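PDB 5X6S: acetylxylan esterase A from Aspergillus awamori, which removes acetyl side groups from the backbone of acetylated xylans, a serine esterase step in the breakdown of plant hemicellulose. Local coordinates for residues Asn161-Cys164 against Asp168-Thr171; Ser143-Gly148 against Pro207-Glu212; Pro192-Tyr197 against Lys215-Val220; Gly74-Ser79 against Gly89-Ser94. One frame throughout, in Å; residues are numbered along the deposited sequence.

Contact 1. Residues Asn161-Cys164 against Asp168-Thr171. With NAG (2-acetamido-2-deoxy-beta-D-glucopyranose), chain C.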
loop_
_atom_site.group_PDB
_atom_site.type_symbol
_atom_site.label_atom_id
_atom_site.label_comp_id
_atom_site.label_asym_id
_atom_site.label_seq_id
_atom_site.Cartn_x
_atom_site.Cartn_y
_atom_site.Cartn_z
ATOM N N ASN A 161 8.398 7.164 -29.125
ATOM C CA ASN A 161 7.200 7.061 -29.997
ATOM C C ASN A 161 6.791 8.466 -30.471
ATOM O O ASN A 161 6.163 9.201 -29.749
ATOM C CB ASN A 161 6.055 6.384 -29.239
ATOM C CG ASN A 161 4.830 6.084 -30.100
ATOM O OD1 ASN A 161 4.242 6.965 -30.737
ATOM N ND2 ASN A 161 4.420 4.810 -30.084
ATOM N N SER A 162 7.213 8.826 -31.682
ATOM C CA SER A 162 6.860 10.120 -32.313
ATOM C C SER A 162 5.378 10.388 -32.439
ATOM O O SER A 162 4.942 11.516 -32.243
ATOM C CB SER A 162 7.493 10.203 -33.703
ATOM O OG SER A 162 8.900 10.216 -33.565
ATOM N N THR A 163 4.578 9.377 -32.773
ATOM C CA THR A 163 3.137 9.615 -32.926
ATOM C C THR A 163 2.568 10.173 -31.614
ATOM O O THR A 163 1.720 11.087 -31.600
ATOM C CB THR A 163 2.384 8.321 -33.294
ATOM O OG1 THR A 163 3.141 7.589 -34.272
ATOM C CG2 THR A 163 1.084 8.644 -33.856
ATOM N N CYS A 164 2.994 9.553 -30.501
ATOM C CA CYS A 164 2.556 9.982 -29.172
ATOM C C CYS A 164 3.073 11.382 -28.882
ATOM O O CYS A 164 2.285 12.271 -28.575
ATOM C CB CYS A 164 3.023 8.992 -28.092
ATOM S SG CYS A 164 2.713 9.559 -26.433
ATOM N N ASP A 168 -0.468 12.949 -31.714
ATOM C CA ASP A 168 -1.288 12.271 -32.730
ATOM C C ASP A 168 -1.992 11.001 -32.252
ATOM O O ASP A 168 -2.706 10.365 -33.032
ATOM C CB ASP A 168 -0.467 12.020 -34.003
ATOM C CG ASP A 168 -0.081 13.317 -34.696
ATOM O OD1 ASP A 168 -0.909 14.223 -34.644
ATOM O OD2 ASP A 168 1.036 13.444 -35.241
ATOM N N VAL A 169 -1.837 10.657 -30.957
ATOM C CA VAL A 169 -2.560 9.536 -30.381
ATOM C C VAL A 169 -3.705 10.049 -29.491
ATOM O O VAL A 169 -3.499 10.557 -28.362
ATOM C CB VAL A 169 -1.622 8.548 -29.600
ATOM C CG1 VAL A 169 -2.403 7.337 -29.095
ATOM C CG2 VAL A 169 -0.405 8.126 -30.428
ATOM N N ILE A 170 -4.927 9.919 -30.007
ATOM C CA ILE A 170 -6.112 10.441 -29.333
ATOM C C ILE A 170 -7.123 9.319 -29.215
ATOM O O ILE A 170 -7.517 8.687 -30.233
ATOM C CB ILE A 170 -6.742 11.665 -30.088
ATOM C CG1 ILE A 170 -5.717 12.789 -30.230
ATOM C CG2 ILE A 170 -7.958 12.201 -29.336
ATOM C CD1 ILE A 170 -5.893 13.681 -31.453
ATOM N N THR A 171 -7.553 9.042 -27.986
ATOM C CA THR A 171 -8.559 8.014 -27.774
ATOM C C THR A 171 -9.408 8.365 -26.551
ATOM O O THR A 171 -9.319 9.465 -26.051
ATOM C CB THR A 171 -7.930 6.603 -27.773
ATOM O OG1 THR A 171 -8.959 5.594 -27.906
ATOM C CG2 THR A 171 -7.093 6.364 -26.459
HETATM C C1 NAG C . 3.112 4.470 -30.571
HETATM C C2 NAG C . 3.053 3.050 -31.149
HETATM C C3 NAG C . 1.621 2.618 -31.471
HETATM C C4 NAG C . 0.693 2.810 -30.274
HETATM C C5 NAG C . 0.872 4.224 -29.689
HETATM C C6 NAG C . 0.124 4.368 -28.381
HETATM C C7 NAG C . 4.924 2.319 -32.558
HETATM C C8 NAG C . 5.636 2.487 -33.862
HETATM N N2 NAG C . 3.843 3.040 -32.362
HETATM O O3 NAG C . 1.661 1.270 -31.900
HETATM O O4 NAG C . -0.687 2.673 -30.562
HETATM O O5 NAG C . 2.224 4.612 -29.471
HETATM O O6 NAG C . 0.301 5.704 -27.934
HETATM O O7 NAG C . 5.386 1.536 -31.717
#
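A short-range contact, partly buried and near the surface of the fold, joins T163 and C164, on the one-turn helix 162-165, to D168 and V169 in the loop that follows, beside the N-glycan. One backbone bond crosses it, from D168 N to T163 O at 2.9 Å. Around that bond, the T163 and D168 side chains cross at about a right angle, T163 CG2 lying 3.7 Å from D168 CB and 3.8 Å from V169 CG2. The same V169 methyl reaches the backbone at C164 N, while V169 CG1, set anti to its own backbone N (chi1 -176°), comes within 3.4 Å of O6 of the sugar. V169 thus touches both helix and glycan, with W176 of helix 173-182 also against it. At the start of the helix, N161 does two jobs: its ND2 carries C1 of the sugar, and its OD1 accepts from C164 N at 2.9 Å with an N-H...O angle of 159°. The carboxamide is therefore held from both ends, and the disulfide between C164 and C149 ties the turn to the preceding loop. This is an asparagine N-cap that doubles as an N-glycosylation site, in the N-S-T sequence of the classical sequon.

Contact 2. Residues Ser143-Gly148 against Pro207-Glu212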
loop_
_atom_site.group_PDB
_atom_site.type_symbol
_atom_site.label_atom_id
_atom_site.label_comp_id
_atom_site.label_asym_id
_atom_site.label_seq_id
_atom_site.Cartn_x
_atom_site.Cartn_y
_atom_site.Cartn_z
ATOM N N SER A 143 4.809 17.485 -17.372
ATOM C CA SER A 143 5.014 17.397 -18.846
ATOM C C SER A 143 5.457 16.021 -19.314
ATOM O O SER A 143 6.612 15.816 -19.723
ATOM C CB SER A 143 6.009 18.458 -19.331
ATOM O OG SER A 143 5.682 19.753 -18.819
ATOM N N GLY A 144 4.553 15.057 -19.217
ATOM C CA GLY A 144 4.824 13.709 -19.677
ATOM C C GLY A 144 3.826 13.276 -20.764
ATOM O O GLY A 144 3.216 14.113 -21.446
ATOM N N VAL A 145 3.661 11.969 -20.902
ATOM C CA VAL A 145 2.622 11.363 -21.761
ATOM C C VAL A 145 1.967 10.274 -20.938
ATOM O O VAL A 145 2.534 9.835 -19.939
ATOM C CB VAL A 145 3.149 10.804 -23.098
ATOM C CG1 VAL A 145 3.933 11.854 -23.863
ATOM C CG2 VAL A 145 3.976 9.543 -22.905
ATOM N N SER A 146 0.749 9.881 -21.339
ATOM C CA SER A 146 -0.082 8.926 -20.588
ATOM C C SER A 146 0.652 7.569 -20.498
ATOM O O SER A 146 1.531 7.294 -21.298
ATOM C CB SER A 146 -1.450 8.762 -21.255
ATOM O OG SER A 146 -1.267 8.310 -22.601
ATOM N N ALA A 147 0.292 6.764 -19.504
ATOM C CA ALA A 147 0.901 5.462 -19.359
ATOM C C ALA A 147 0.526 4.622 -20.577
ATOM O O ALA A 147 -0.665 4.433 -20.895
ATOM C CB ALA A 147 0.438 4.775 -18.062
ATOM N N GLY A 148 1.537 4.158 -21.278
ATOM C CA GLY A 148 1.373 3.317 -22.447
ATOM C C GLY A 148 1.283 4.106 -23.736
ATOM O O GLY A 148 1.181 3.515 -24.773
ATOM N N PRO A 207 0.648 19.273 -26.321
ATOM C CA PRO A 207 -0.307 19.412 -25.232
ATOM C C PRO A 207 -1.519 18.485 -25.296
ATOM O O PRO A 207 -2.260 18.369 -24.304
ATOM C CB PRO A 207 -0.756 20.901 -25.321
ATOM C CG PRO A 207 -0.190 21.435 -26.567
ATOM C CD PRO A 207 0.858 20.521 -27.089
ATOM N N GLN A 208 -1.763 17.864 -26.450
ATOM C CA GLN A 208 -2.823 16.846 -26.548
ATOM C C GLN A 208 -2.618 15.745 -25.467
ATOM O O GLN A 208 -3.599 15.262 -24.834
ATOM C CB GLN A 208 -2.881 16.188 -27.954
ATOM C CG GLN A 208 -4.072 15.220 -28.078
ATOM C CD GLN A 208 -5.379 15.940 -27.989
ATOM O OE1 GLN A 208 -5.530 16.997 -28.597
ATOM N NE2 GLN A 208 -6.307 15.420 -27.242
ATOM N N ASN A 209 -1.340 15.425 -25.248
ATOM C CA ASN A 209 -0.925 14.474 -24.234
ATOM C C ASN A 209 -1.362 14.831 -22.857
ATOM O O ASN A 209 -1.604 13.956 -22.037
ATOM C CB ASN A 209 0.585 14.276 -24.282
ATOM C CG ASN A 209 1.026 13.578 -25.531
ATOM O OD1 ASN A 209 0.579 12.455 -25.820
ATOM N ND2 ASN A 209 1.948 14.200 -26.258
ATOM N N TYR A 210 -1.530 16.123 -22.558
ATOM C CA TYR A 210 -2.129 16.470 -21.297
ATOM C C TYR A 210 -3.526 15.935 -21.228
ATOM O O TYR A 210 -3.959 15.380 -20.210
ATOM C CB TYR A 210 -2.139 18.011 -21.090
ATOM C CG TYR A 210 -3.001 18.505 -19.963
ATOM C CD1 TYR A 210 -2.560 18.478 -18.648
ATOM C CD2 TYR A 210 -4.258 19.070 -20.211
ATOM C CE1 TYR A 210 -3.345 18.930 -17.626
ATOM C CE2 TYR A 210 -5.045 19.550 -19.189
ATOM C CZ TYR A 210 -4.599 19.480 -17.898
ATOM O OH TYR A 210 -5.381 19.951 -16.851
ATOM N N TYR A 211 -4.287 16.131 -22.299
ATOM C CA TYR A 211 -5.704 15.732 -22.247
ATOM C C TYR A 211 -5.829 14.212 -22.251
ATOM O O TYR A 211 -6.675 13.670 -21.571
ATOM C CB TYR A 211 -6.487 16.375 -23.414
ATOM C CG TYR A 211 -6.507 17.892 -23.263
ATOM C CD1 TYR A 211 -7.310 18.509 -22.324
ATOM C CD2 TYR A 211 -5.616 18.685 -24.000
ATOM C CE1 TYR A 211 -7.302 19.911 -22.187
ATOM C CE2 TYR A 211 -5.585 20.058 -23.837
ATOM C CZ TYR A 211 -6.416 20.657 -22.925
ATOM O OH TYR A 211 -6.366 22.028 -22.752
ATOM N N GLU A 212 -4.968 13.554 -23.015
ATOM C CA GLU A 212 -4.936 12.061 -23.063
ATOM C C GLU A 212 -4.619 11.462 -21.699
ATOM O O GLU A 212 -5.166 10.464 -21.318
ATOM C CB GLU A 212 -3.951 11.588 -24.100
ATOM C CG GLU A 212 -4.322 12.034 -25.516
ATOM C CD GLU A 212 -5.810 11.772 -25.831
ATOM O OE1 GLU A 212 -6.223 10.586 -25.932
ATOM O OE2 GLU A 212 -6.564 12.769 -25.942
HETATM O O HOH W 1 -0.471 11.096 -23.648
#
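V145 lays its CG1 methyl against the carboxamide of N209, 3.8 Å from N209 CG, the two side chains lying side by side and pointing the same way. The contact belongs to the alpha/beta-hydrolase fold: the loop leaving the C-terminal end of strand 138-142 passes over the first turns of helix 208-221. G144 adds its carbonyl O, which rests 3.9 Å from N209 CB. N209 CG stands anti to the carbonyl carbon (chi1 -68°), directing the amide toward V145, while ND2 donates to C164 O of the short helix 162-165. One helical turn after N209, the backbone O of E212 lies 4.1 Å from S146 CB. The E212 carboxylate leads away from the loop; its OE2 pairs with K215 in a salt bridge and accepts from Q208 NE2, which reaches it on the anti side and out of the carboxylate plane. Both segments are buried at this point, and G144 lies near the serine nucleophile S119, assigned by similarity. Within the two segments, a water links S146 to N209. The water accepts from S146 N at 2.9 Å, gives a weak bond to N209 O, and donates to N209 OD1 at 2.8 Å.

Contact 3. Residues Pro192-Tyr197 against Lys215-Val220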
loop_
_atom_site.group_PDB
_atom_site.type_symbol
_atom_site.label_atom_id
_atom_site.label_comp_id
_atom_site.label_asym_id
_atom_site.label_seq_id
_atom_site.Cartn_x
_atom_site.Cartn_y
_atom_site.Cartn_z
ATOM N N PRO A 192 -2.216 5.727 -6.722
ATOM C CA PRO A 192 -1.896 7.112 -6.299
ATOM C C PRO A 192 -2.882 8.164 -6.838
ATOM O O PRO A 192 -3.310 8.067 -8.007
ATOM C CB PRO A 192 -0.497 7.354 -6.895
ATOM C CG PRO A 192 -0.380 6.360 -8.030
ATOM C CD PRO A 192 -1.177 5.161 -7.597
ATOM N N ARG A 193 -3.160 9.169 -6.016
ATOM C CA ARG A 193 -3.844 10.390 -6.472
ATOM C C ARG A 193 -2.915 11.080 -7.490
ATOM O O ARG A 193 -1.744 11.317 -7.184
ATOM C CB ARG A 193 -4.124 11.289 -5.295
ATOM C CG ARG A 193 -4.975 10.689 -4.213
ATOM C CD ARG A 193 -5.148 11.684 -3.036
ATOM N NE ARG A 193 -3.954 11.795 -2.166
ATOM C CZ ARG A 193 -3.066 12.788 -2.221
ATOM N NH1 ARG A 193 -3.214 13.760 -3.086
ATOM N NH2 ARG A 193 -2.014 12.792 -1.405
ATOM N N MET A 194 -3.419 11.377 -8.695
ATOM C CA MET A 194 -2.639 11.902 -9.782
ATOM C C MET A 194 -2.805 13.414 -9.965
ATOM O O MET A 194 -3.921 13.914 -10.013
ATOM C CB MET A 194 -2.993 11.218 -11.092
ATOM C CG MET A 194 -2.896 9.710 -11.115
ATOM S SD MET A 194 -1.216 9.115 -10.664
ATOM C CE MET A 194 -0.305 9.718 -12.036
ATOM N N GLN A 195 -1.685 14.113 -10.121
ATOM C CA GLN A 195 -1.657 15.538 -10.451
ATOM C C GLN A 195 -0.809 15.711 -11.672
ATOM O O GLN A 195 0.398 15.360 -11.673
ATOM C CB GLN A 195 -1.067 16.334 -9.285
ATOM C CG GLN A 195 -0.981 17.813 -9.511
ATOM C CD GLN A 195 -0.358 18.514 -8.306
ATOM O OE1 GLN A 195 0.830 18.290 -7.974
ATOM N NE2 GLN A 195 -1.153 19.324 -7.616
ATOM N N ILE A 196 -1.417 16.246 -12.736
ATOM C CA ILE A 196 -0.827 16.304 -14.079
ATOM C C ILE A 196 -0.627 17.762 -14.530
ATOM O O ILE A 196 -1.615 18.486 -14.738
ATOM C CB ILE A 196 -1.738 15.575 -15.107
ATOM C CG1 ILE A 196 -2.192 14.219 -14.571
ATOM C CG2 ILE A 196 -1.113 15.536 -16.518
ATOM C CD1 ILE A 196 -1.080 13.209 -14.247
ATOM N N TYR A 197 0.628 18.192 -14.704
ATOM C CA TYR A 197 0.954 19.502 -15.252
ATOM C C TYR A 197 1.354 19.385 -16.718
ATOM O O TYR A 197 2.018 18.439 -17.121
ATOM C CB TYR A 197 2.160 20.121 -14.544
ATOM C CG TYR A 197 1.974 20.604 -13.120
ATOM C CD1 TYR A 197 2.089 19.732 -12.013
ATOM C CD2 TYR A 197 1.754 21.954 -12.860
ATOM C CE1 TYR A 197 1.975 20.220 -10.697
ATOM C CE2 TYR A 197 1.670 22.443 -11.543
ATOM C CZ TYR A 197 1.777 21.586 -10.472
ATOM O OH TYR A 197 1.690 22.116 -9.197
ATOM N N LYS A 215 -7.728 12.072 -19.397
ATOM C CA LYS A 215 -8.669 11.020 -19.842
ATOM C C LYS A 215 -8.323 9.695 -19.187
ATOM O O LYS A 215 -9.193 9.061 -18.547
ATOM C CB LYS A 215 -8.597 10.848 -21.351
ATOM C CG LYS A 215 -9.307 11.929 -22.190
ATOM C CD LYS A 215 -8.928 11.741 -23.631
ATOM C CE LYS A 215 -9.714 12.591 -24.589
ATOM N NZ LYS A 215 -9.233 12.282 -25.977
ATOM N N GLN A 216 -7.066 9.279 -19.335
ATOM C CA GLN A 216 -6.599 7.992 -18.765
ATOM C C GLN A 216 -6.969 7.848 -17.302
ATOM O O GLN A 216 -7.669 6.884 -16.916
ATOM C CB GLN A 216 -5.112 7.846 -18.940
ATOM C CG GLN A 216 -4.560 6.571 -18.316
ATOM C CD GLN A 216 -3.161 6.266 -18.841
ATOM O OE1 GLN A 216 -2.223 6.999 -18.569
ATOM N NE2 GLN A 216 -3.038 5.217 -19.636
ATOM N N TRP A 217 -6.580 8.825 -16.474
ATOM C CA TRP A 217 -6.848 8.714 -15.053
ATOM C C TRP A 217 -8.295 8.872 -14.666
ATOM O O TRP A 217 -8.751 8.209 -13.737
ATOM C CB TRP A 217 -5.911 9.599 -14.206
ATOM C CG TRP A 217 -4.461 9.231 -14.434
ATOM C CD1 TRP A 217 -3.495 10.016 -14.972
ATOM C CD2 TRP A 217 -3.857 7.949 -14.216
ATOM N NE1 TRP A 217 -2.303 9.318 -15.072
ATOM C CE2 TRP A 217 -2.500 8.053 -14.600
ATOM C CE3 TRP A 217 -4.325 6.724 -13.721
ATOM C CZ2 TRP A 217 -1.604 6.979 -14.506
ATOM C CZ3 TRP A 217 -3.427 5.646 -13.627
ATOM C CH2 TRP A 217 -2.104 5.777 -14.008
ATOM N N ALA A 218 -9.021 9.724 -15.387
ATOM C CA ALA A 218 -10.478 9.809 -15.261
ATOM C C ALA A 218 -11.086 8.404 -15.474
ATOM O O ALA A 218 -11.847 7.953 -14.661
ATOM C CB ALA A 218 -11.051 10.805 -16.268
ATOM N N GLY A 219 -10.715 7.735 -16.550
ATOM C CA GLY A 219 -11.258 6.386 -16.846
ATOM C C GLY A 219 -10.891 5.437 -15.712
ATOM O O GLY A 219 -11.752 4.690 -15.192
ATOM N N VAL A 220 -9.616 5.494 -15.277
ATOM C CA VAL A 220 -9.131 4.579 -14.235
ATOM C C VAL A 220 -9.936 4.770 -12.945
ATOM O O VAL A 220 -10.336 3.796 -12.250
ATOM C CB VAL A 220 -7.603 4.758 -14.030
ATOM C CG1 VAL A 220 -7.106 4.118 -12.754
ATOM C CG2 VAL A 220 -6.857 4.179 -15.216
#
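Bends at both chi2 (-57°) and chi3 (-67°) curl the M194 side chain over the indole of W217, while chi1 of W217 (-59°) places its CG anti to the carbonyl carbon and sends the ring from the helix to the strand. The result is a Met-aromatic contact within the alpha/beta-hydrolase fold, where helix 208-221 covers one side of the central sheet at strand 193-199. M194 meets the ring face at several points along its length. M194 CG sits 3.7 Å from the centroid of the five-membered ring of W217, almost on the ring normal, in a CH-pi contact. M194 SD lies over the same face, 4.5 Å from the centroid of the six-membered ring of W217, and the terminal CE folds back to 3.7 Å from W217 NE1. The thioether thus follows the surface of the indole instead of touching it at a single atom. Two residues along the strand, I196 also faces the helix and crosses the W217 side chain at about a right angle. The opposite face of the indole carries Q216 OE1, an atom that also accepts from A147 N. Helix 120-131 packs against the same pair: A129 touches both M194 and W217, and N126 OD1 receives the indole N-H, satisfying the polar atom of this buried ring. At the I196 end, the contact is made by CD1, which approaches W217 CD1 to 4.1 Å.

Contact 4. Residues Gly74-Ser79 against Gly89-Ser94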
loop_
_atom_site.group_PDB
_atom_site.type_symbol
_atom_site.label_atom_id
_atom_site.label_comp_id
_atom_site.label_asym_id
_atom_site.label_seq_id
_atom_site.Cartn_x
_atom_site.Cartn_y
_atom_site.Cartn_z
ATOM N N GLY A 74 20.024 8.872 -21.937
ATOM C CA GLY A 74 19.470 9.166 -20.621
ATOM C C GLY A 74 17.949 9.180 -20.495
ATOM O O GLY A 74 17.429 9.563 -19.440
ATOM N N CYS A 75 17.224 8.757 -21.527
ATOM C CA CYS A 75 15.772 8.679 -21.410
ATOM C C CYS A 75 15.396 7.405 -20.641
ATOM O O CYS A 75 16.210 6.471 -20.540
ATOM C CB CYS A 75 15.078 8.630 -22.757
ATOM S SG CYS A 75 15.391 10.035 -23.868
ATOM N N TRP A 76 14.149 7.348 -20.178
ATOM C CA TRP A 76 13.590 6.144 -19.554
ATOM C C TRP A 76 12.939 5.161 -20.513
ATOM O O TRP A 76 12.300 5.555 -21.456
ATOM C CB TRP A 76 12.598 6.554 -18.457
ATOM C CG TRP A 76 13.325 7.198 -17.296
ATOM C CD1 TRP A 76 13.490 8.543 -17.049
ATOM C CD2 TRP A 76 14.094 6.501 -16.291
ATOM N NE1 TRP A 76 14.301 8.711 -15.919
ATOM C CE2 TRP A 76 14.681 7.487 -15.445
ATOM C CE3 TRP A 76 14.347 5.141 -16.037
ATOM C CZ2 TRP A 76 15.457 7.151 -14.340
ATOM C CZ3 TRP A 76 15.114 4.797 -14.926
ATOM C CH2 TRP A 76 15.676 5.816 -14.101
ATOM N N ASP A 77 13.095 3.855 -20.256
ATOM C CA ASP A 77 12.271 2.846 -20.934
ATOM C C ASP A 77 10.826 2.940 -20.433
ATOM O O ASP A 77 10.503 2.537 -19.295
ATOM C CB ASP A 77 12.822 1.421 -20.745
ATOM C CG ASP A 77 11.992 0.373 -21.464
ATOM O OD1 ASP A 77 11.198 0.756 -22.381
ATOM O OD2 ASP A 77 12.106 -0.831 -21.079
ATOM N N VAL A 78 9.987 3.526 -21.272
ATOM C CA VAL A 78 8.532 3.593 -21.050
ATOM C C VAL A 78 7.764 2.934 -22.253
ATOM O O VAL A 78 6.561 3.213 -22.501
ATOM C CB VAL A 78 8.058 5.024 -20.730
ATOM C CG1 VAL A 78 8.550 5.440 -19.334
ATOM C CG2 VAL A 78 8.524 6.018 -21.816
ATOM N N SER A 79 8.472 2.019 -22.942
ATOM C CA SER A 79 7.990 1.400 -24.181
ATOM C C SER A 79 7.913 -0.123 -24.215
ATOM O O SER A 79 7.061 -0.672 -24.893
ATOM C CB SER A 79 8.833 1.896 -25.353
ATOM O OG SER A 79 10.193 1.536 -25.257
ATOM N N GLY A 89 10.007 -6.738 -14.916
ATOM C CA GLY A 89 11.488 -6.733 -14.881
ATOM C C GLY A 89 12.150 -5.556 -15.557
ATOM O O GLY A 89 13.388 -5.487 -15.637
ATOM N N GLY A 90 11.350 -4.619 -16.076
ATOM C CA GLY A 90 11.900 -3.446 -16.755
ATOM C C GLY A 90 12.338 -2.355 -15.788
ATOM O O GLY A 90 12.313 -2.581 -14.554
ATOM N N ASN A 91 12.747 -1.187 -16.303
ATOM C CA ASN A 91 13.162 -0.059 -15.500
ATOM C C ASN A 91 12.177 0.209 -14.367
ATOM O O ASN A 91 12.565 0.481 -13.255
ATOM C CB ASN A 91 13.238 1.256 -16.279
ATOM C CG ASN A 91 14.408 1.391 -17.240
ATOM O OD1 ASN A 91 14.439 2.320 -17.972
ATOM N ND2 ASN A 91 15.358 0.493 -17.217
ATOM N N SER A 92 10.903 0.151 -14.684
ATOM C CA SER A 92 9.880 0.439 -13.681
ATOM C C SER A 92 9.929 -0.482 -12.447
ATOM O O SER A 92 9.741 -0.030 -11.284
ATOM C CB SER A 92 8.508 0.439 -14.335
ATOM O OG SER A 92 8.277 -0.761 -15.061
ATOM N N ASN A 93 10.184 -1.760 -12.697
ATOM C CA ASN A 93 10.381 -2.776 -11.679
ATOM C C ASN A 93 11.588 -2.426 -10.776
ATOM O O ASN A 93 11.521 -2.538 -9.586
ATOM C CB ASN A 93 10.560 -4.141 -12.326
ATOM C CG ASN A 93 10.131 -5.319 -11.450
ATOM O OD1 ASN A 93 9.736 -6.342 -11.968
ATOM N ND2 ASN A 93 10.182 -5.164 -10.159
ATOM N N SER A 94 12.670 -1.977 -11.388
ATOM C CA SER A 94 13.805 -1.534 -10.648
ATOM C C SER A 94 13.472 -0.400 -9.695
ATOM O O SER A 94 13.863 -0.450 -8.528
ATOM C CB SER A 94 14.916 -1.121 -11.619
ATOM O OG SER A 94 15.457 -2.283 -12.253
HETATM O O HOH W 2 13.494 -1.468 -19.001
#
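W76 is the first residue of the loop 74-79 to meet the start of helix 91-106, following C75, whose disulfide to C40 anchors the loop. The indole reaches N91 with its benzene edge: W76 CE3 lies 3.4 Å from N91 OD1, close to the ring plane, and the amide plane stands nearly perpendicular to the ring. D77 comes next and makes the main polar link. Its backbone N donates to N91 OD1 at 3.1 Å with an N-H...O angle of 152°, the donor tilted from the carbonyl plane, while D77 CB approaches the same oxygen to 3.3 Å. N91 can receive it because its CG is anti to the carbonyl carbon (chi1 -73°), which turns the amide to the loop; on the other side of the amide, ND2 donates to T15 OG1. The D77 carboxylate has its CG anti to the backbone N (chi1 -179°). D77 OD2 bonds S80 OG and accepts from a water at 2.6 Å, and this water accepts in turn from N91 N at 2.8 Å, so the first turn of the helix, with G90 as N-cap, is bridged to an acidic side chain that probably interacts favourably with the helix dipole. D77 OD1 accepts from D158 N and, at 3.1 Å, from S79 N, forming an Asx turn as the loop bends past V78. The loop thus lies between the N-terminal end of helix 91-106 and helix 120-131, which follows strand 113-118: S120, beside the presumed nucleophile S119, bonds W76 N, and M123 packs on V78.

From the N terminus, contact 4 comes first, closing a short loop between strand 63-68 and helix 91-106; it finishes before the others open and touches none of them. Contact 2 then opens after strand 138-142 and closes on helix 208-221, so the whole of contact 1, a local turn beside the glycan, falls within its span. Contact 3 opens inside that span too but closes further along helix 208-221, so contacts 2 and 3 cross. Besides sharing that helix, they are joined where S143 N bonds Y197 O, and T171 of contact 1 reaches both E212 and K215. Contacts 1 to 3 together tie the glycan-bearing loop to helix 208-221 and the central sheet.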